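Local coordinates for hypothetical protein (Rhodococcus sp., PDB 2NS0) that is of unknown function, possibly an S-adenosylmethionine tRNA ribosyltransferase, and has a helix-turn-helix-like fold that may bind nucleic acid, at residues L15-A20 with I79-T84; V61-A66 with G75-R80. One frame throughout, in Å; residues are numbered along the deposited sequence.

Contacts 1 and 2 meet on strand 78-81 and share I79 and R80; their centres lie about 13 Å apart. Contact 2 pairs this strand with strand 59-63 in a three-stranded antiparallel sheet, and contact 1 lays the end of helix 5-18 against the same strand farther along. I79 faces the helices, touching L16 in contact 1 and A50 of helix 43-55 beside contact 2, whereas R80 turns to strand 59-63. Three helices followed by a small sheet are consistent with a winged helix-turn-helix fold, in which the sheet would supply the wing hairpin. Glycerol, probably from crystallisation, is modelled at contact 1.

Contact 1: L15-A20 with I79-T84; sequences LLDARA and IRWTRT. With GOL (glycerol), chain C.
L16 lies between the backbone of strand 78-81 and the indole of W81. Its CB sits over one face of that ring, 3.4 Å from W81 CE2 and 3.7 Å from the centroid of the five-membered ring, a CH-pi contact 27° off the ring normal. With CG anti to the carbonyl carbon (chi1 -76°), the chain is carried on to the strand. L16 CD1 stays near the indole, 4.0 Å from W81 CD2, while meeting the backbone at W81 N (3.8 Å) and touching I79 CG2 at 4.0 Å. The other methyl, L16 CD2, rests on a carbonyl, 3.3 Å from I79 O. D17 adds its backbone N, which approaches the indole obliquely, 3.6 Å from W81 CZ2. A glycerol, whose pose is doubtful because some of its carbons lie too close to backbone oxygens, is modelled with O1 accepting a weak bond from W81 NE1 and donating to L16 O; any bridge between helix and strand is equally uncertain. The contact fastens the C-terminal part of helix 5-18 to the edge strand 78-81, with I25 packing on L16 and I79, and V59 of strand 59-63 on L16 and W81.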
loop_
_atom_site.group_PDB
_atom_site.type_symbol
_atom_site.label_atom_id
_atom_site.label_comp_id
_atom_site.label_asym_id
_atom_site.label_seq_id
_atom_site.Cartn_x
_atom_site.Cartn_y
_atom_site.Cartn_z
ATOM N N LEU A 15 -6.284 5.880 3.112
ATOM C CA LEU A 15 -7.030 5.442 1.923
ATOM C C LEU A 15 -7.817 4.162 2.219
ATOM O O LEU A 15 -8.968 4.075 1.863
ATOM C CB LEU A 15 -6.130 5.239 0.714
ATOM C CG LEU A 15 -5.442 6.496 0.153
ATOM C CD1 LEU A 15 -4.435 6.141 -0.908
ATOM C CD2 LEU A 15 -6.439 7.484 -0.369
ATOM N N LEU A 16 -7.205 3.189 2.889
ATOM C CA LEU A 16 -7.907 1.935 3.219
ATOM C C LEU A 16 -9.069 2.221 4.122
ATOM O O LEU A 16 -10.172 1.661 3.919
ATOM C CB LEU A 16 -6.976 0.900 3.863
ATOM C CG LEU A 16 -6.026 0.202 2.895
ATOM C CD1 LEU A 16 -5.160 -0.766 3.610
ATOM C CD2 LEU A 16 -6.788 -0.562 1.838
ATOM N N ASP A 17 -8.815 3.062 5.129
ATOM C CA ASP A 17 -9.834 3.430 6.112
ATOM C C ASP A 17 -11.068 4.008 5.416
ATOM O O ASP A 17 -12.169 3.780 5.883
ATOM C CB ASP A 17 -9.323 4.393 7.198
ATOM C CG ASP A 17 -10.238 4.453 8.380
ATOM O OD1 ASP A 17 -10.100 3.607 9.295
ATOM O OD2 ASP A 17 -11.140 5.322 8.414
ATOM N N ALA A 18 -10.912 4.731 4.312
ATOM C CA ALA A 18 -12.068 5.355 3.658
ATOM C C ALA A 18 -12.895 4.363 2.807
ATOM O O ALA A 18 -14.001 4.667 2.376
ATOM C CB ALA A 18 -11.615 6.539 2.794
ATOM N N ARG A 19 -12.368 3.165 2.571
ATOM C CA ARG A 19 -12.996 2.198 1.676
ATOM C C ARG A 19 -13.768 1.133 2.452
ATOM O O ARG A 19 -13.556 0.977 3.672
ATOM C CB ARG A 19 -11.929 1.568 0.792
ATOM C CG ARG A 19 -11.414 2.537 -0.247
ATOM C CD ARG A 19 -10.881 1.813 -1.472
ATOM N NE ARG A 19 -10.256 2.749 -2.413
ATOM C CZ ARG A 19 -9.872 2.434 -3.644
ATOM N NH1 ARG A 19 -10.074 1.196 -4.106
ATOM N NH2 ARG A 19 -9.307 3.359 -4.408
ATOM N N ALA A 20 -14.657 0.416 1.762
ATOM C CA ALA A 20 -15.446 -0.685 2.324
ATOM C C ALA A 20 -14.561 -1.819 2.828
ATOM O O ALA A 20 -13.418 -1.991 2.338
ATOM C CB ALA A 20 -16.375 -1.260 1.237
ATOM N N ILE A 79 -3.623 -3.748 -2.055
ATOM C CA ILE A 79 -3.390 -3.610 -0.590
ATOM C C ILE A 79 -4.716 -3.566 0.145
ATOM O O ILE A 79 -5.576 -2.789 -0.230
ATOM C CB ILE A 79 -2.564 -2.320 -0.239
ATOM C CG1 ILE A 79 -1.290 -2.233 -1.101
ATOM C CG2 ILE A 79 -2.240 -2.248 1.243
ATOM C CD1 ILE A 79 -0.647 -0.767 -1.156
ATOM N N ARG A 80 -4.880 -4.405 1.172
ATOM C CA ARG A 80 -6.134 -4.531 1.929
ATOM C C ARG A 80 -5.828 -4.604 3.431
ATOM O O ARG A 80 -4.736 -5.046 3.847
ATOM C CB ARG A 80 -6.921 -5.813 1.503
ATOM C CG ARG A 80 -6.264 -7.130 1.962
ATOM C CD ARG A 80 -6.744 -8.307 1.140
ATOM N NE ARG A 80 -6.371 -9.583 1.757
ATOM C CZ ARG A 80 -6.649 -10.794 1.273
ATOM N NH1 ARG A 80 -7.324 -10.983 0.109
ATOM N NH2 ARG A 80 -6.252 -11.830 1.986
ATOM N N TRP A 81 -6.775 -4.158 4.247
ATOM C CA TRP A 81 -6.740 -4.451 5.683
ATOM C C TRP A 81 -6.703 -5.967 5.867
ATOM O O TRP A 81 -7.410 -6.715 5.175
ATOM C CB TRP A 81 -8.015 -3.932 6.331
ATOM C CG TRP A 81 -8.149 -2.429 6.474
ATOM C CD1 TRP A 81 -9.239 -1.669 6.133
ATOM C CD2 TRP A 81 -7.170 -1.517 7.009
ATOM N NE1 TRP A 81 -9.011 -0.365 6.443
ATOM C CE2 TRP A 81 -7.744 -0.234 6.974
ATOM C CE3 TRP A 81 -5.870 -1.674 7.542
ATOM C CZ2 TRP A 81 -7.070 0.922 7.458
ATOM C CZ3 TRP A 81 -5.194 -0.548 8.007
ATOM C CH2 TRP A 81 -5.798 0.747 7.959
ATOM N N THR A 82 -5.885 -6.440 6.793
ATOM C CA THR A 82 -6.014 -7.809 7.280
ATOM C C THR A 82 -7.399 -7.973 7.938
ATOM O O THR A 82 -7.865 -7.091 8.691
ATOM C CB THR A 82 -4.920 -8.108 8.304
ATOM O OG1 THR A 82 -3.659 -7.850 7.699
ATOM C CG2 THR A 82 -4.922 -9.561 8.754
ATOM N N ARG A 83 -8.067 -9.088 7.647
ATOM C CA ARG A 83 -9.359 -9.363 8.281
ATOM C C ARG A 83 -9.458 -10.714 8.993
ATOM O O ARG A 83 -10.550 -11.223 9.233
ATOM C CB ARG A 83 -10.511 -9.176 7.277
ATOM C CG ARG A 83 -10.799 -7.685 6.959
ATOM C CD ARG A 83 -12.157 -7.530 6.259
ATOM N NE ARG A 83 -13.254 -7.972 7.105
ATOM C CZ ARG A 83 -13.848 -7.189 8.003
ATOM N NH1 ARG A 83 -13.437 -5.923 8.163
ATOM N NH2 ARG A 83 -14.837 -7.672 8.762
ATOM N N THR A 84 -8.303 -11.274 9.366
ATOM C CA THR A 84 -8.244 -12.549 10.044
ATOM C C THR A 84 -9.027 -12.437 11.363
ATOM O O THR A 84 -8.932 -11.437 12.096
ATOM C CB THR A 84 -6.751 -13.022 10.298
ATOM O OG1 THR A 84 -5.904 -12.607 9.214
ATOM C CG2 THR A 84 -6.667 -14.590 10.496
HETATM C C1 GOL C . -13.009 1.122 5.952
HETATM O O1 GOL C . -11.842 0.357 6.259
HETATM C C2 GOL C . -13.302 2.265 6.926
HETATM O O2 GOL C . -13.011 2.076 8.316
HETATM C C3 GOL C . -14.499 3.190 6.614
HETATM O O3 GOL C . -15.242 2.928 5.440
#

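Contact 2: V61-A66 with G75-R80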
loop_
_atom_site.group_PDB
_atom_site.type_symbol
_atom_site.label_atom_id
_atom_site.label_comp_id
_atom_site.label_asym_id
_atom_site.label_seq_id
_atom_site.Cartn_x
_atom_site.Cartn_y
_atom_site.Cartn_z
ATOM N N VAL A 61 -0.925 -7.728 1.352
ATOM C CA VAL A 61 -0.736 -7.355 -0.035
ATOM C C VAL A 61 -1.046 -8.629 -0.825
ATOM O O VAL A 61 -0.619 -9.740 -0.418
ATOM C CB VAL A 61 0.745 -6.915 -0.294
ATOM C CG1 VAL A 61 0.996 -6.705 -1.798
ATOM C CG2 VAL A 61 1.155 -5.681 0.570
ATOM N N THR A 62 -1.799 -8.484 -1.921
ATOM C CA THR A 62 -2.160 -9.612 -2.773
ATOM C C THR A 62 -1.794 -9.348 -4.223
ATOM O O THR A 62 -1.708 -8.211 -4.671
ATOM C CB THR A 62 -3.681 -10.001 -2.696
ATOM O OG1 THR A 62 -4.473 -8.965 -3.277
ATOM C CG2 THR A 62 -4.148 -10.258 -1.220
ATOM N N GLN A 63 -1.565 -10.429 -4.945
ATOM C CA GLN A 63 -1.348 -10.389 -6.375
ATOM C C GLN A 63 -2.030 -11.615 -6.959
ATOM O O GLN A 63 -1.790 -12.739 -6.538
ATOM C CB GLN A 63 0.134 -10.410 -6.692
ATOM C CG GLN A 63 0.348 -10.120 -8.138
ATOM C CD GLN A 63 1.796 -10.026 -8.476
ATOM O OE1 GLN A 63 2.280 -8.946 -8.792
ATOM N NE2 GLN A 63 2.500 -11.146 -8.430
ATOM N N LYS A 64 -2.901 -11.377 -7.923
ATOM C CA LYS A 64 -3.726 -12.413 -8.474
ATOM C C LYS A 64 -4.445 -13.258 -7.419
ATOM O O LYS A 64 -4.576 -14.481 -7.570
ATOM C CB LYS A 64 -2.882 -13.275 -9.429
ATOM C CG LYS A 64 -2.291 -12.400 -10.513
ATOM C CD LYS A 64 -1.396 -13.115 -11.368
ATOM C CE LYS A 64 -0.741 -12.115 -12.234
ATOM N NZ LYS A 64 0.129 -12.821 -13.130
ATOM N N GLY A 65 -4.941 -12.590 -6.385
ATOM C CA GLY A 65 -5.686 -13.249 -5.318
ATOM C C GLY A 65 -4.862 -13.868 -4.161
ATOM O O GLY A 65 -5.425 -14.183 -3.074
ATOM N N ALA A 66 -3.561 -14.054 -4.381
ATOM C CA ALA A 66 -2.666 -14.679 -3.421
ATOM C C ALA A 66 -1.953 -13.643 -2.542
ATOM O O ALA A 66 -1.530 -12.605 -3.045
ATOM C CB ALA A 66 -1.633 -15.549 -4.168
ATOM N N GLY A 75 5.088 -6.450 -10.728
ATOM C CA GLY A 75 3.882 -5.912 -11.305
ATOM C C GLY A 75 2.771 -5.641 -10.317
ATOM O O GLY A 75 2.997 -5.679 -9.112
ATOM N N PRO A 76 1.572 -5.303 -10.836
ATOM C CA PRO A 76 0.444 -4.801 -10.065
ATOM C C PRO A 76 0.028 -5.673 -8.882
ATOM O O PRO A 76 -0.091 -6.897 -8.998
ATOM C CB PRO A 76 -0.687 -4.694 -11.108
ATOM C CG PRO A 76 0.010 -4.470 -12.400
ATOM C CD PRO A 76 1.265 -5.317 -12.287
ATOM N N ILE A 77 -0.189 -5.017 -7.753
ATOM C CA ILE A 77 -0.556 -5.682 -6.541
ATOM C C ILE A 77 -1.724 -4.906 -5.913
ATOM O O ILE A 77 -2.001 -3.762 -6.299
ATOM C CB ILE A 77 0.629 -5.743 -5.534
ATOM C CG1 ILE A 77 1.139 -4.291 -5.221
ATOM C CG2 ILE A 77 1.733 -6.747 -6.052
ATOM C CD1 ILE A 77 2.181 -4.096 -4.094
ATOM N N ARG A 78 -2.397 -5.538 -4.956
ATOM C CA ARG A 78 -3.502 -4.898 -4.214
ATOM C C ARG A 78 -3.125 -4.781 -2.746
ATOM O O ARG A 78 -2.385 -5.616 -2.243
ATOM C CB ARG A 78 -4.778 -5.747 -4.323
ATOM C CG ARG A 78 -5.307 -5.974 -5.743
ATOM C CD ARG A 78 -5.502 -4.650 -6.502
ATOM N NE ARG A 78 -6.483 -3.735 -5.886
ATOM C CZ ARG A 78 -6.798 -2.556 -6.422
ATOM N NH1 ARG A 78 -6.220 -2.169 -7.545
ATOM N NH2 ARG A 78 -7.685 -1.754 -5.861
ATOM N N ILE A 79 -3.623 -3.748 -2.055
ATOM C CA ILE A 79 -3.390 -3.610 -0.590
ATOM C C ILE A 79 -4.716 -3.566 0.145
ATOM O O ILE A 79 -5.576 -2.789 -0.230
ATOM C CB ILE A 79 -2.564 -2.320 -0.239
ATOM C CG1 ILE A 79 -1.290 -2.233 -1.101
ATOM C CG2 ILE A 79 -2.240 -2.248 1.243
ATOM C CD1 ILE A 79 -0.647 -0.767 -1.156
ATOM N N ARG A 80 -4.880 -4.405 1.172
ATOM C CA ARG A 80 -6.134 -4.531 1.929
ATOM C C ARG A 80 -5.828 -4.604 3.431
ATOM O O ARG A 80 -4.736 -5.046 3.847
ATOM C CB ARG A 80 -6.921 -5.813 1.503
ATOM C CG ARG A 80 -6.264 -7.130 1.962
ATOM C CD ARG A 80 -6.744 -8.307 1.140
ATOM N NE ARG A 80 -6.371 -9.583 1.757
ATOM C CZ ARG A 80 -6.649 -10.794 1.273
ATOM N NH1 ARG A 80 -7.324 -10.983 0.109
ATOM N NH2 ARG A 80 -6.252 -11.830 1.986
HETATM O O HOH W 1 -7.110 -9.052 -2.474
HETATM O O HOH W 2 -7.443 -12.947 -2.053
#
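The guanidinium of R80 carries T62 CG2 over one face, 3.4 Å above its plane and toward the rim; the methyl is 3.5 Å from R80 NH1. The same NH1 donates to two waters, one bonded to T62 OG1, the other to G65 O, while NH2 forms a salt bridge with E60. The threonine hydroxyl, placed between backbone N and carbonyl carbon (chi1 68°), has its OG1 against R78 CB at 3.4 Å. Beneath these side chains T62 and R78 form an antiparallel hydrogen-bonded pair: T62 N to R78 O is 2.9 Å, and R78 N to T62 O is 2.8 Å and nearly straight at 169°. On the face with V61 and I79, V61 CG1 meets I77 CD1 at 3.7 Å. The extended side chain of Q63 passes obliquely across I77 toward P76, with its CB 4.0 Å from I77 CG2 and its CG beside P76 O. Cutting Q63 back to an alanine would keep the CB near I77 but is likely to strip the P76 carbonyl of the methylene beside it. A type I' turn, Q63 to A66, leads to strand 66-67. Strand 59-63 is the middle strand, between 66-67 and 78-81; A50 of helix 43-55 covers V61 and I79, and I12 of helix 5-18 also packs on I79.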